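Local structure of carbon monoxide dehydrogenase (Thermococcus sp. AM4, 6T7J) at residues G227-G230 with S231-T235; M519-C522 with V523-S526. The protein catalyses the oxidation of carbon monoxide to carbon dioxide, normally at a nickel-iron-sulfur cluster that lacks its nickel in this as-isolated preparation. All blocks are in the same frame, centred on the assembly; numbering follows the deposited sequence.

Interaction 1 of 2, residues G227-G230 with S231-T235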
# COMPACT_ATOMS: atom_id res chain seq x y z
N GLY A 227 -0.61 -9.42 -12.94
CA GLY A 227 -0.09 -10.34 -13.94
C GLY A 227 -0.71 -10.16 -15.31
O GLY A 227 -0.01 -10.11 -16.32
N TRP A 228 -2.04 -10.05 -15.36
CA TRP A 228 -2.76 -9.99 -16.62
C TRP A 228 -2.96 -8.57 -17.14
O TRP A 228 -3.70 -8.37 -18.10
CB TRP A 228 -4.11 -10.69 -16.48
CG TRP A 228 -4.01 -12.18 -16.53
CD1 TRP A 228 -4.02 -13.04 -15.48
CD2 TRP A 228 -3.85 -12.99 -17.71
NE1 TRP A 228 -3.89 -14.34 -15.92
CE2 TRP A 228 -3.78 -14.33 -17.28
CE3 TRP A 228 -3.76 -12.71 -19.07
CZ2 TRP A 228 -3.64 -15.39 -18.18
CZ3 TRP A 228 -3.61 -13.76 -19.96
CH2 TRP A 228 -3.55 -15.09 -19.51
N SER A 229 -2.31 -7.58 -16.52
CA SER A 229 -2.46 -6.20 -16.97
C SER A 229 -1.16 -5.43 -16.83
O SER A 229 -0.50 -5.13 -17.83
CB SER A 229 -3.58 -5.51 -16.20
OG SER A 229 -3.73 -4.16 -16.62
N GLY A 230 -0.78 -5.10 -15.60
CA GLY A 230 0.42 -4.31 -15.34
C GLY A 230 1.69 -4.93 -15.87
O GLY A 230 2.37 -4.34 -16.71
N SER A 231 2.04 -6.12 -15.38
CA SER A 231 3.19 -6.83 -15.91
C SER A 231 3.01 -7.15 -17.39
O SER A 231 3.97 -7.09 -18.17
CB SER A 231 3.43 -8.12 -15.11
OG SER A 231 4.31 -7.89 -14.03
N MET A 232 1.78 -7.47 -17.79
CA MET A 232 1.48 -7.74 -19.20
C MET A 232 1.74 -6.51 -20.06
O MET A 232 2.34 -6.60 -21.13
CB MET A 232 0.04 -8.21 -19.34
CG MET A 232 -0.29 -8.78 -20.71
SD MET A 232 0.40 -10.42 -20.96
CE MET A 232 -0.72 -11.42 -19.99
N MET A 233 1.27 -5.34 -19.60
CA MET A 233 1.55 -4.10 -20.32
C MET A 233 3.04 -3.82 -20.38
O MET A 233 3.56 -3.41 -21.42
CB MET A 233 0.83 -2.93 -19.65
CG MET A 233 -0.63 -2.78 -20.02
SD MET A 233 -1.41 -1.44 -19.09
CE MET A 233 0.03 -0.71 -18.32
N ALA A 234 3.75 -4.03 -19.26
CA ALA A 234 5.19 -3.83 -19.26
C ALA A 234 5.86 -4.66 -20.34
O ALA A 234 6.64 -4.14 -21.15
CB ALA A 234 5.76 -4.17 -17.88
N THR A 235 5.54 -5.96 -20.39
CA THR A 235 6.16 -6.84 -21.37
C THR A 235 5.80 -6.44 -22.79
O THR A 235 6.67 -6.32 -23.66
CB THR A 235 5.75 -8.29 -21.10
OG1 THR A 235 6.30 -8.72 -19.84
CG2 THR A 235 6.26 -9.21 -22.21

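Interaction 2 of 2, residues M519-C522 with V523-S526. With MSK (Broken Fe4S4 cluster), chain F.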
# COMPACT_ATOMS: atom_id res chain seq x y z
N MET A 519 12.63 -17.06 -20.66
CA MET A 519 11.52 -16.29 -21.19
C MET A 519 11.55 -14.83 -20.76
O MET A 519 10.62 -14.09 -21.08
CB MET A 519 10.20 -16.94 -20.79
CG MET A 519 10.03 -18.34 -21.36
SD MET A 519 8.34 -18.97 -21.28
CE MET A 519 7.57 -18.04 -22.61
N GLY A 520 12.60 -14.39 -20.07
CA GLY A 520 12.85 -12.98 -19.84
C GLY A 520 12.91 -12.64 -18.36
O GLY A 520 13.43 -13.40 -17.55
N SER A 521 12.35 -11.47 -18.02
CA SER A 521 12.47 -10.87 -16.70
C SER A 521 11.24 -11.17 -15.85
O SER A 521 10.36 -11.94 -16.24
CB SER A 521 12.70 -9.36 -16.85
OG SER A 521 11.59 -8.75 -17.50
N CYS A 522 11.17 -10.53 -14.68
CA CYS A 522 10.09 -10.80 -13.74
C CYS A 522 8.73 -10.39 -14.30
O CYS A 522 7.73 -11.07 -14.07
CB CYS A 522 10.35 -10.10 -12.41
SG CYS A 522 11.20 -11.12 -11.18
N VAL A 523 8.68 -9.27 -15.02
CA VAL A 523 7.42 -8.90 -15.68
C VAL A 523 7.14 -9.86 -16.83
O VAL A 523 5.97 -10.11 -17.17
CB VAL A 523 7.46 -7.44 -16.14
CG1 VAL A 523 7.37 -6.50 -14.94
CG2 VAL A 523 8.71 -7.16 -16.96
N ASP A 524 8.18 -10.43 -17.43
CA ASP A 524 8.00 -11.38 -18.52
C ASP A 524 7.43 -12.71 -18.06
O ASP A 524 7.24 -13.59 -18.90
CB ASP A 524 9.33 -11.61 -19.24
CG ASP A 524 9.67 -10.48 -20.19
OD1 ASP A 524 8.90 -9.50 -20.24
OD2 ASP A 524 10.71 -10.56 -20.88
N CYS A 525 7.16 -12.89 -16.77
CA CYS A 525 6.29 -13.99 -16.37
C CYS A 525 4.94 -13.89 -17.05
O CYS A 525 4.26 -14.91 -17.23
CB CYS A 525 6.12 -14.03 -14.85
SG CYS A 525 7.62 -14.30 -13.91
N SER A 526 4.53 -12.67 -17.43
CA SER A 526 3.32 -12.52 -18.23
C SER A 526 3.39 -13.40 -19.48
O SER A 526 2.38 -13.99 -19.89
CB SER A 526 3.11 -11.05 -18.61
OG SER A 526 4.25 -10.51 -19.26
S1 MSK F . 15.32 -9.12 -9.77
S3 MSK F . 12.46 -9.83 -7.93
S4 MSK F . 15.51 -10.82 -6.73
S5 MSK F . 14.09 -12.06 -9.62
FE1 MSK F . 13.43 -8.79 -10.97
FE2 MSK F . 15.85 -11.19 -8.85
FE3 MSK F . 13.60 -11.65 -7.35
FE4 MSK F . 14.55 -9.13 -7.64

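Interaction 1 of 2, residues G227-G230 with S231-T235
A wider, pi-type turn at Gly227–Gly230 breaks the even winding of the long buried helix 212-242, and the evidence lies in the spacing across it: Gly227 O is 3.5 Å from Met232 N, five residues further on. The carbonyls of Ser229 and Gly230 are back in the alpha pattern. Met233 N donates to Ser229 O with an N-H...O angle of 159°, though the 2.5 Å between them is doubtful as a measured length, and Ala234 N donates to Gly230 O at 2.9 Å.

On one flank of the helix, Trp228 and Met232 run side by side and point the same way. The methionine chain is bent twice, at chi2 (74°) and chi3 (76°), and this folding brings its methyl back to the six-membered part of the indole. CE lies 3.4 Å from Trp228 CE3, with CZ3 the next nearest ring atom, and the approach is oblique to the ring. The indole is fixed from outside by a hydrogen bond from NE1 to Ser570 OG and by an edge-to-face stack with Trp183. Leu529 and Ile530 of helix 525-538 also pack on this pair, so the flank joins two helices of the interior.

The two serines look elsewhere for polar partners: Ser229 OG bonds to Glu160 OE2, and Ser231 OG turns back to Asp226 OD1. Met233 packs against helices 81-115 and 146-162. The backbone sets its CB 3.1 Å from Ser229 O; its first torsion, with CG beside the backbone N, brings CG to 3.2 Å from Ser229 O.

Interaction 2 of 2, residues M519-C522 with V523-S526
Cys522 faces two ways: its carbonyl O takes a weak hydrogen bond from Cys525 N (3.3 Å), while its SG extends away from that turn to a broken Fe4S4 cluster. SG stops 3.2 Å from FE1, longer than an ordinary iron-thiolate bond, as fits a damaged, nickel-free site. The side chain of Cys525 bends back to the same carbonyl, SG lying 3.2 Å from Cys522 O. Cys522–Cys525 form a type I beta turn, which carries the chain from strand 516-518 of a parallel sheet into helix 525-538 and so sets the cluster cysteine at the strand-to-helix junction.

Asp524 reaches back to the loop that follows the strand. With CG beside its own backbone N (chi1 -78°), the carboxylate folds back so that OD2 accepts a weak but fairly straight hydrogen bond from Ser521 N (3.4 Å, 158°). OD2 also forms a salt bridge with Arg527, and OD1 is hydrogen-bonded to Thr235 OG1. The backbone angles of Gly520 call for glycine, since a CB would jam against Met519 O; it would also collide with OD2. Replacing Asp524 by alanine would probably cost Ser521 N its weak acceptor, Arg527 its carboxylate mate and Thr235 OG1 a partner.

Ser521 OG, hydrogen-bonded to Glu309 OE2, also meets Val523 CG2 at 3.3 Å. At the start of the helix, Val523 O receives two donors from one residue, Ser526 OG at 2.7 Å and Ser526 N at 2.9 Å.

Interactions 1 and 2 have centres 9 Å apart and touch directly, although about 290 residues separate them in the sequence. Thr235, the last residue of 227-235, makes the polar join: its OG1 is 2.7 Å from Asp524 OD1 and 2.8 Å from Ser526 OG, both probable hydrogen bonds. Thr235 thus meets OD1 while Arg527 pairs with OD2. One turn earlier, Ser231 OG packs 3.5 Å from Val523 CG1. The side chain of Ser231 is about 10 Å from the broken cluster, whereas interaction 2 supplies Cys522 to its pocket. Helix 212-242 thus backs the turn that follows Cys522, consistent with a second-shell place.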